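Local coordinates for Lin1944 protein (Listeria innocua, PDB 3D7L) that is of unknown function but is probably an oxidoreductase of the short-chain dehydrogenase/reductase family, at residues D[17-22]-D[181-186]; D[115-120]-D[169-174]; D[159-164]-D[174-179]. One frame throughout, in Å; residues are numbered along the deposited sequence.

Contact 1 is a helix-to-helix packing on one side of the central parallel sheet, with V19, A183 and F186 buried and two arginines toward the solvent. Contacts 2 and 3 lie farther out, at the C-terminal ends of the strands, where loops meet loops; their centres are about 10 Å apart and they share F174. Contact 2 is mainly apolar and aromatic, with D120 at the rim of one ring, whereas contact 3 rests on backbone hydrogen bonds and a carboxylate, with proline and tryptophan beside them. Contact 3 leads directly into helix 179-191 of contact 1, and the two touch through V182 on V177 and A18 on A179. Contacts 1 and 2 do not touch.

Contact 1: D[17-22]-D[181-186]; sequences SAVKER and KVARAF
V19 has CG1 anti to its backbone N (chi1 174°), which leaves CG2 beside that N and facing F186, while the phenylalanine holds CG beside its backbone N. The CG2 methyl lies over one face of the F186 ring, offset toward the rim and 3.5 Å from CD2, a CH-pi contact in which the two side chains cross at about a right angle. A183 fills the middle of the interface. Its CB points at helix 14-23 and sits 3.5 Å from A18 O, and the small methyl lets the segment axes come within 8.5 Å at a crossing angle of -60°.

R22 reaches over A183 from the other helix: CD lies 3.6 Å from R184 N, and the bend at chi3 lays the guanidinium across R184. R184 CG lies over one face of the R22 guanidinium, toward its rim, and R22 NH1 stands above the centre of the R184 group, the two planes 33° apart. The like charges approach to 3.7 Å between R22 NH2 and R184 NH1. E187 forms a salt bridge with R22 NE, which probably offsets this repulsion, and a water accepts from R22 NH2 and weakly from R184 NH1.

V19 also touches L8 of strand 5-9, and F186 touches V155 of strand 151-157. Two helices packed together on one side of a parallel sheet are characteristic of the Rossmann-type fold of short-chain dehydrogenases/reductases.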
# COMPACT_ATOMS: atom_id res chain seq x y z
N SER D 17 17.56 13.47 -10.17
CA SER D 17 18.73 14.08 -10.74
C SER D 17 19.94 13.91 -9.83
O SER D 17 21.07 13.76 -10.31
CB SER D 17 18.46 15.54 -11.08
OG SER D 17 18.12 16.27 -9.92
N ALA D 18 19.70 13.88 -8.51
CA ALA D 18 20.75 13.47 -7.56
C ALA D 18 21.13 12.00 -7.75
O ALA D 18 22.30 11.65 -7.60
CB ALA D 18 20.33 13.72 -6.13
N VAL D 19 20.15 11.16 -8.07
CA VAL D 19 20.40 9.74 -8.31
C VAL D 19 21.25 9.57 -9.56
O VAL D 19 22.29 8.92 -9.51
CB VAL D 19 19.09 8.88 -8.35
CG1 VAL D 19 19.38 7.42 -8.74
CG2 VAL D 19 18.39 8.90 -6.97
N LYS D 20 20.83 10.20 -10.64
CA LYS D 20 21.58 10.21 -11.90
C LYS D 20 23.06 10.57 -11.67
O LYS D 20 23.95 9.91 -12.20
CB LYS D 20 20.93 11.18 -12.89
CG LYS D 20 21.45 11.08 -14.35
CD LYS D 20 20.81 12.19 -15.19
CE LYS D 20 21.38 12.26 -16.61
NZ LYS D 20 22.80 12.72 -16.62
N GLU D 21 23.30 11.61 -10.88
CA GLU D 21 24.66 12.09 -10.64
C GLU D 21 25.59 11.05 -10.03
O GLU D 21 26.77 10.97 -10.41
CB GLU D 21 24.63 13.35 -9.80
CG GLU D 21 25.87 14.20 -9.99
CD GLU D 21 25.69 15.65 -9.55
OE1 GLU D 21 26.64 16.45 -9.74
OE2 GLU D 21 24.60 16.00 -9.02
N ARG D 22 25.09 10.29 -9.06
CA ARG D 22 25.86 9.19 -8.47
C ARG D 22 26.05 8.05 -9.47
O ARG D 22 27.18 7.68 -9.76
CB ARG D 22 25.21 8.66 -7.18
CG ARG D 22 25.40 9.56 -5.98
CD ARG D 22 25.39 8.78 -4.66
NE ARG D 22 26.66 8.09 -4.45
CZ ARG D 22 27.76 8.64 -3.94
NH1 ARG D 22 27.78 9.92 -3.55
NH2 ARG D 22 28.86 7.91 -3.81
N LYS D 181 22.54 12.41 -0.09
CA LYS D 181 22.59 11.31 0.88
C LYS D 181 21.59 10.22 0.50
O LYS D 181 21.90 9.04 0.57
CB LYS D 181 22.34 11.84 2.29
CG LYS D 181 22.47 10.81 3.40
CD LYS D 181 22.07 11.42 4.71
CE LYS D 181 22.22 10.43 5.85
NZ LYS D 181 21.88 11.07 7.15
N VAL D 182 20.38 10.61 0.12
CA VAL D 182 19.41 9.65 -0.34
C VAL D 182 19.94 8.89 -1.58
O VAL D 182 19.68 7.70 -1.72
CB VAL D 182 18.04 10.32 -0.66
CG1 VAL D 182 17.00 9.28 -1.06
CG2 VAL D 182 17.55 11.11 0.57
N ALA D 183 20.69 9.57 -2.44
CA ALA D 183 21.17 8.97 -3.70
C ALA D 183 22.12 7.79 -3.44
O ALA D 183 22.18 6.85 -4.24
CB ALA D 183 21.82 10.02 -4.59
N ARG D 184 22.83 7.85 -2.31
CA ARG D 184 23.71 6.77 -1.85
C ARG D 184 22.97 5.45 -1.61
O ARG D 184 23.49 4.38 -1.94
CB ARG D 184 24.45 7.18 -0.57
CG ARG D 184 25.58 8.16 -0.76
CD ARG D 184 26.24 8.51 0.61
NE ARG D 184 27.19 9.61 0.48
CZ ARG D 184 28.47 9.49 0.12
NH1 ARG D 184 29.02 8.31 -0.15
NH2 ARG D 184 29.23 10.58 0.04
N ALA D 185 21.76 5.53 -1.07
CA ALA D 185 20.86 4.39 -0.85
C ALA D 185 20.44 3.70 -2.15
O ALA D 185 20.35 2.44 -2.21
CB ALA D 185 19.62 4.84 -0.05
N PHE D 186 20.15 4.51 -3.17
CA PHE D 186 19.91 4.00 -4.51
C PHE D 186 21.15 3.30 -5.06
O PHE D 186 21.03 2.20 -5.60
CB PHE D 186 19.48 5.12 -5.46
CG PHE D 186 18.05 5.55 -5.30
CD1 PHE D 186 17.04 4.95 -6.04
CD2 PHE D 186 17.72 6.59 -4.43
CE1 PHE D 186 15.70 5.36 -5.90
CE2 PHE D 186 16.40 7.01 -4.31
CZ PHE D 186 15.39 6.38 -5.04
O HOH W 1 31.67 8.67 -2.38

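Contact 2: D[115-120]-D[169-174]; sequences GIMMED and PFFEGF
I116, M117 and D120 meet the rings of F171 and F174, and most of the contact is apolar. I116 offers two branches: CD1 comes to the edge of the F174 ring, 4.0 Å from CE1, and CG2 approaches F171 obliquely, 4.4 Å from CE2. With CG1 anti to the backbone N (chi1 -158°) and the chain extended beyond it, CD1 is carried out to the F174 rim. The selenomethionine M117 bends at chi3, bringing its terminal methyl CE to the edge of the F171 ring, 4.1 Å from CZ; the two side chains cross at about a right angle.

D120 meets F174 through polar atoms. Its backbone O lies in the plane of the ring at the edge, 3.4 Å from CZ, where the slightly positive ring C-H groups probably make the approach mildly favourable. The carboxylate, inclined by 30°, stands above the rim on one side of that plane, with OD2 3.8 Å from CE1.

Backbone hydrogen bonds shape 115-120: E119 N, in 3-10 fashion, and D120 N one residue on both bond to I116 O. In 169-174 a type II turn runs from F171 to F174, closed by F174 N to F171 O at 3.0 Å, and it brings the two rings together edge-to-face, with F171 CD2 over the centre of F174.

W164 touches both phenylalanines as well. The contact joins the loop after strand 108-113 to the loop leading to helix 179-191, at the C-terminal edge of the sheet, where short-chain dehydrogenases/reductases generally form their substrate pocket.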
# COMPACT_ATOMS: atom_id res chain seq x y z
N GLY D 115 8.83 6.81 0.96
CA GLY D 115 8.89 8.09 1.66
C GLY D 115 8.50 8.02 3.13
O GLY D 115 7.69 7.17 3.54
N ILE D 116 9.09 8.93 3.92
CA ILE D 116 8.86 9.01 5.36
C ILE D 116 7.37 9.20 5.73
O ILE D 116 6.98 8.93 6.85
CB ILE D 116 9.70 10.16 6.00
CG1 ILE D 116 9.90 9.93 7.51
CG2 ILE D 116 9.11 11.51 5.63
CD1 ILE D 116 10.80 10.91 8.19
N MSE D 117 6.54 9.64 4.81
CA MSE D 117 5.15 9.93 5.17
C MSE D 117 4.36 8.70 5.62
O MSE D 117 3.39 8.83 6.36
CB MSE D 117 4.42 10.64 4.05
CG MSE D 117 4.68 12.11 4.08
SE MSE D 117 3.64 13.01 2.73
CE MSE D 117 4.97 13.10 1.35
N MSE D 118 4.79 7.51 5.19
CA MSE D 118 4.21 6.26 5.70
C MSE D 118 4.57 5.94 7.16
O MSE D 118 3.89 5.13 7.79
CB MSE D 118 4.61 5.09 4.81
CG MSE D 118 6.11 4.79 4.88
SE MSE D 118 6.56 3.14 3.94
CE MSE D 118 8.49 3.23 4.07
N GLU D 119 5.64 6.53 7.70
CA GLU D 119 6.16 6.19 9.05
C GLU D 119 6.07 7.33 10.07
O GLU D 119 5.98 7.10 11.27
CB GLU D 119 7.63 5.76 9.00
CG GLU D 119 7.94 4.74 7.91
CD GLU D 119 9.05 3.73 8.29
OE1 GLU D 119 8.92 3.09 9.37
OE2 GLU D 119 10.03 3.58 7.49
N ASP D 120 6.13 8.57 9.57
CA ASP D 120 6.15 9.77 10.41
C ASP D 120 5.14 10.72 9.77
O ASP D 120 5.53 11.65 9.05
CB ASP D 120 7.55 10.38 10.34
CG ASP D 120 7.82 11.41 11.42
OD1 ASP D 120 6.87 11.94 12.06
OD2 ASP D 120 9.02 11.70 11.62
N PRO D 169 6.45 24.43 5.29
CA PRO D 169 5.13 24.63 5.93
C PRO D 169 4.36 23.33 6.22
O PRO D 169 3.50 23.31 7.11
CB PRO D 169 4.37 25.47 4.90
CG PRO D 169 5.44 26.24 4.21
CD PRO D 169 6.57 25.23 4.05
N PHE D 170 4.68 22.28 5.48
CA PHE D 170 3.99 20.98 5.60
C PHE D 170 4.71 19.99 6.49
O PHE D 170 4.14 18.95 6.84
CB PHE D 170 3.74 20.37 4.20
CG PHE D 170 2.94 21.25 3.31
CD1 PHE D 170 1.56 21.36 3.49
CD2 PHE D 170 3.57 22.07 2.36
CE1 PHE D 170 0.81 22.22 2.68
CE2 PHE D 170 2.84 22.94 1.56
CZ PHE D 170 1.45 23.02 1.72
N PHE D 171 5.97 20.30 6.83
CA PHE D 171 6.85 19.37 7.55
C PHE D 171 7.49 20.11 8.73
O PHE D 171 8.69 19.96 8.99
CB PHE D 171 7.94 18.87 6.61
CG PHE D 171 7.48 17.81 5.65
CD1 PHE D 171 7.03 18.15 4.40
CD2 PHE D 171 7.56 16.46 5.99
CE1 PHE D 171 6.62 17.15 3.49
CE2 PHE D 171 7.15 15.45 5.12
CZ PHE D 171 6.69 15.80 3.85
N GLU D 172 6.71 20.93 9.41
CA GLU D 172 7.27 21.78 10.47
C GLU D 172 7.94 20.92 11.57
O GLU D 172 7.38 19.93 12.03
CB GLU D 172 6.20 22.69 11.06
CG GLU D 172 5.75 23.77 10.09
CD GLU D 172 4.51 24.48 10.57
OE1 GLU D 172 3.45 23.84 10.67
OE2 GLU D 172 4.60 25.69 10.84
N GLY D 173 9.16 21.29 11.95
CA GLY D 173 9.87 20.50 12.97
C GLY D 173 10.60 19.27 12.44
O GLY D 173 11.27 18.57 13.19
N PHE D 174 10.47 18.99 11.15
CA PHE D 174 11.23 17.91 10.52
C PHE D 174 12.67 18.44 10.31
O PHE D 174 12.92 19.66 10.39
CB PHE D 174 10.60 17.48 9.17
CG PHE D 174 9.48 16.45 9.28
CD1 PHE D 174 9.63 15.16 8.73
CD2 PHE D 174 8.25 16.77 9.90
CE1 PHE D 174 8.59 14.21 8.77
CE2 PHE D 174 7.18 15.83 9.95
CZ PHE D 174 7.35 14.55 9.40

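Contact 3: D[159-164]-D[174-179]; sequences VLEESW and FLPVPA
A single beta bridge, L160 with V177, ties the loop following strand 151-157 to the segment that leads into helix 179-191. V159 O accepts from V177 N at 2.9 Å, almost in line with its carbonyl bond, while E161 N gives its hydrogen to V177 O at 2.8 Å from 47° above that carbonyl's plane. L160 CA adds a C-H...O contact to V177 O.

The side chain of E162, bent at chi2 (-74°), brings OE2 to A179 N at 2.7 Å; the bond is nearly straight at its hydrogen (164°) but arrives from above the carboxylate plane.

P176 lies alongside V159 and crosses W164 at about a right angle. Its CG lies over one face of the indole, toward the rim and 3.7 Å from CD2, in a CH-pi contact, and its CB packs 3.9 Å from V159 CG1. Beyond the proline, W164 CH2 rests 4.1 Å from F174 CB. E161 runs alongside P178, and a water donates to both E161 OE2 and P176 O.

Because A179 is the first residue of helix 179-191, E162 satisfies an N-H at the helix start, and its negative charge there would probably interact favourably with the helix dipole.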
# COMPACT_ATOMS: atom_id res chain seq x y z
N VAL D 159 11.90 14.38 3.81
CA VAL D 159 11.88 15.61 3.01
C VAL D 159 13.32 16.04 2.63
O VAL D 159 14.23 15.95 3.46
CB VAL D 159 11.09 16.78 3.72
CG1 VAL D 159 11.64 17.07 5.11
CG2 VAL D 159 11.11 18.06 2.87
N LEU D 160 13.52 16.46 1.38
CA LEU D 160 14.85 16.92 0.91
C LEU D 160 15.19 18.37 1.25
O LEU D 160 14.36 19.27 1.12
CB LEU D 160 14.99 16.73 -0.60
CG LEU D 160 14.63 15.36 -1.17
CD1 LEU D 160 14.85 15.36 -2.66
CD2 LEU D 160 15.45 14.25 -0.47
N GLU D 161 16.44 18.60 1.68
CA GLU D 161 16.94 19.95 1.89
C GLU D 161 16.67 20.84 0.66
O GLU D 161 16.26 22.00 0.80
CB GLU D 161 18.45 19.93 2.16
CG GLU D 161 18.84 19.27 3.48
CD GLU D 161 20.32 19.37 3.78
OE1 GLU D 161 21.12 19.61 2.85
OE2 GLU D 161 20.68 19.21 4.96
N GLU D 162 16.89 20.30 -0.54
CA GLU D 162 16.69 21.08 -1.76
C GLU D 162 15.22 21.34 -2.10
O GLU D 162 14.93 22.08 -3.04
CB GLU D 162 17.46 20.51 -2.96
CG GLU D 162 17.85 19.03 -2.90
CD GLU D 162 18.99 18.72 -1.95
OE1 GLU D 162 20.16 19.12 -2.18
OE2 GLU D 162 18.72 18.04 -0.96
N SER D 163 14.31 20.73 -1.34
CA SER D 163 12.87 21.01 -1.44
C SER D 163 12.31 21.73 -0.21
O SER D 163 11.14 22.08 -0.20
CB SER D 163 12.10 19.71 -1.66
OG SER D 163 12.48 19.08 -2.87
N TRP D 164 13.14 21.94 0.81
CA TRP D 164 12.74 22.49 2.11
C TRP D 164 12.14 23.90 2.04
O TRP D 164 11.23 24.24 2.81
CB TRP D 164 13.97 22.54 3.03
CG TRP D 164 13.67 22.87 4.47
CD1 TRP D 164 14.18 23.92 5.18
CD2 TRP D 164 12.84 22.14 5.37
NE1 TRP D 164 13.71 23.89 6.47
CE2 TRP D 164 12.90 22.79 6.62
CE3 TRP D 164 12.07 20.97 5.26
CZ2 TRP D 164 12.21 22.33 7.75
CZ3 TRP D 164 11.36 20.51 6.38
CH2 TRP D 164 11.44 21.20 7.60
N PHE D 174 10.47 18.99 11.15
CA PHE D 174 11.23 17.91 10.52
C PHE D 174 12.67 18.44 10.31
O PHE D 174 12.92 19.66 10.39
CB PHE D 174 10.60 17.48 9.17
CG PHE D 174 9.48 16.45 9.28
CD1 PHE D 174 9.63 15.16 8.73
CD2 PHE D 174 8.25 16.77 9.90
CE1 PHE D 174 8.59 14.21 8.77
CE2 PHE D 174 7.18 15.83 9.95
CZ PHE D 174 7.35 14.55 9.40
N LEU D 175 13.59 17.52 10.09
CA LEU D 175 14.97 17.82 9.74
C LEU D 175 15.22 17.20 8.38
O LEU D 175 15.26 16.00 8.26
CB LEU D 175 15.93 17.25 10.79
CG LEU D 175 17.42 17.59 10.66
CD1 LEU D 175 17.63 19.08 10.41
CD2 LEU D 175 18.20 17.11 11.91
N PRO D 176 15.32 18.03 7.33
CA PRO D 176 15.45 17.49 5.97
C PRO D 176 16.83 16.88 5.67
O PRO D 176 17.81 17.15 6.37
CB PRO D 176 15.18 18.70 5.09
CG PRO D 176 15.66 19.87 5.92
CD PRO D 176 15.35 19.51 7.36
N VAL D 177 16.88 16.03 4.64
CA VAL D 177 18.10 15.30 4.29
C VAL D 177 18.61 15.78 2.93
O VAL D 177 17.81 16.15 2.07
CB VAL D 177 17.88 13.75 4.29
CG1 VAL D 177 17.59 13.23 5.73
CG2 VAL D 177 16.76 13.36 3.34
N PRO D 178 19.95 15.78 2.74
CA PRO D 178 20.43 16.14 1.41
C PRO D 178 20.03 15.07 0.40
O PRO D 178 20.14 13.88 0.70
CB PRO D 178 21.96 16.17 1.57
CG PRO D 178 22.22 16.14 3.03
CD PRO D 178 21.05 15.42 3.65
N ALA D 179 19.58 15.48 -0.77
CA ALA D 179 19.31 14.56 -1.86
C ALA D 179 20.53 13.68 -2.19
O ALA D 179 20.36 12.48 -2.45
CB ALA D 179 18.85 15.32 -3.07
O HOH W 2 19.07 19.42 7.08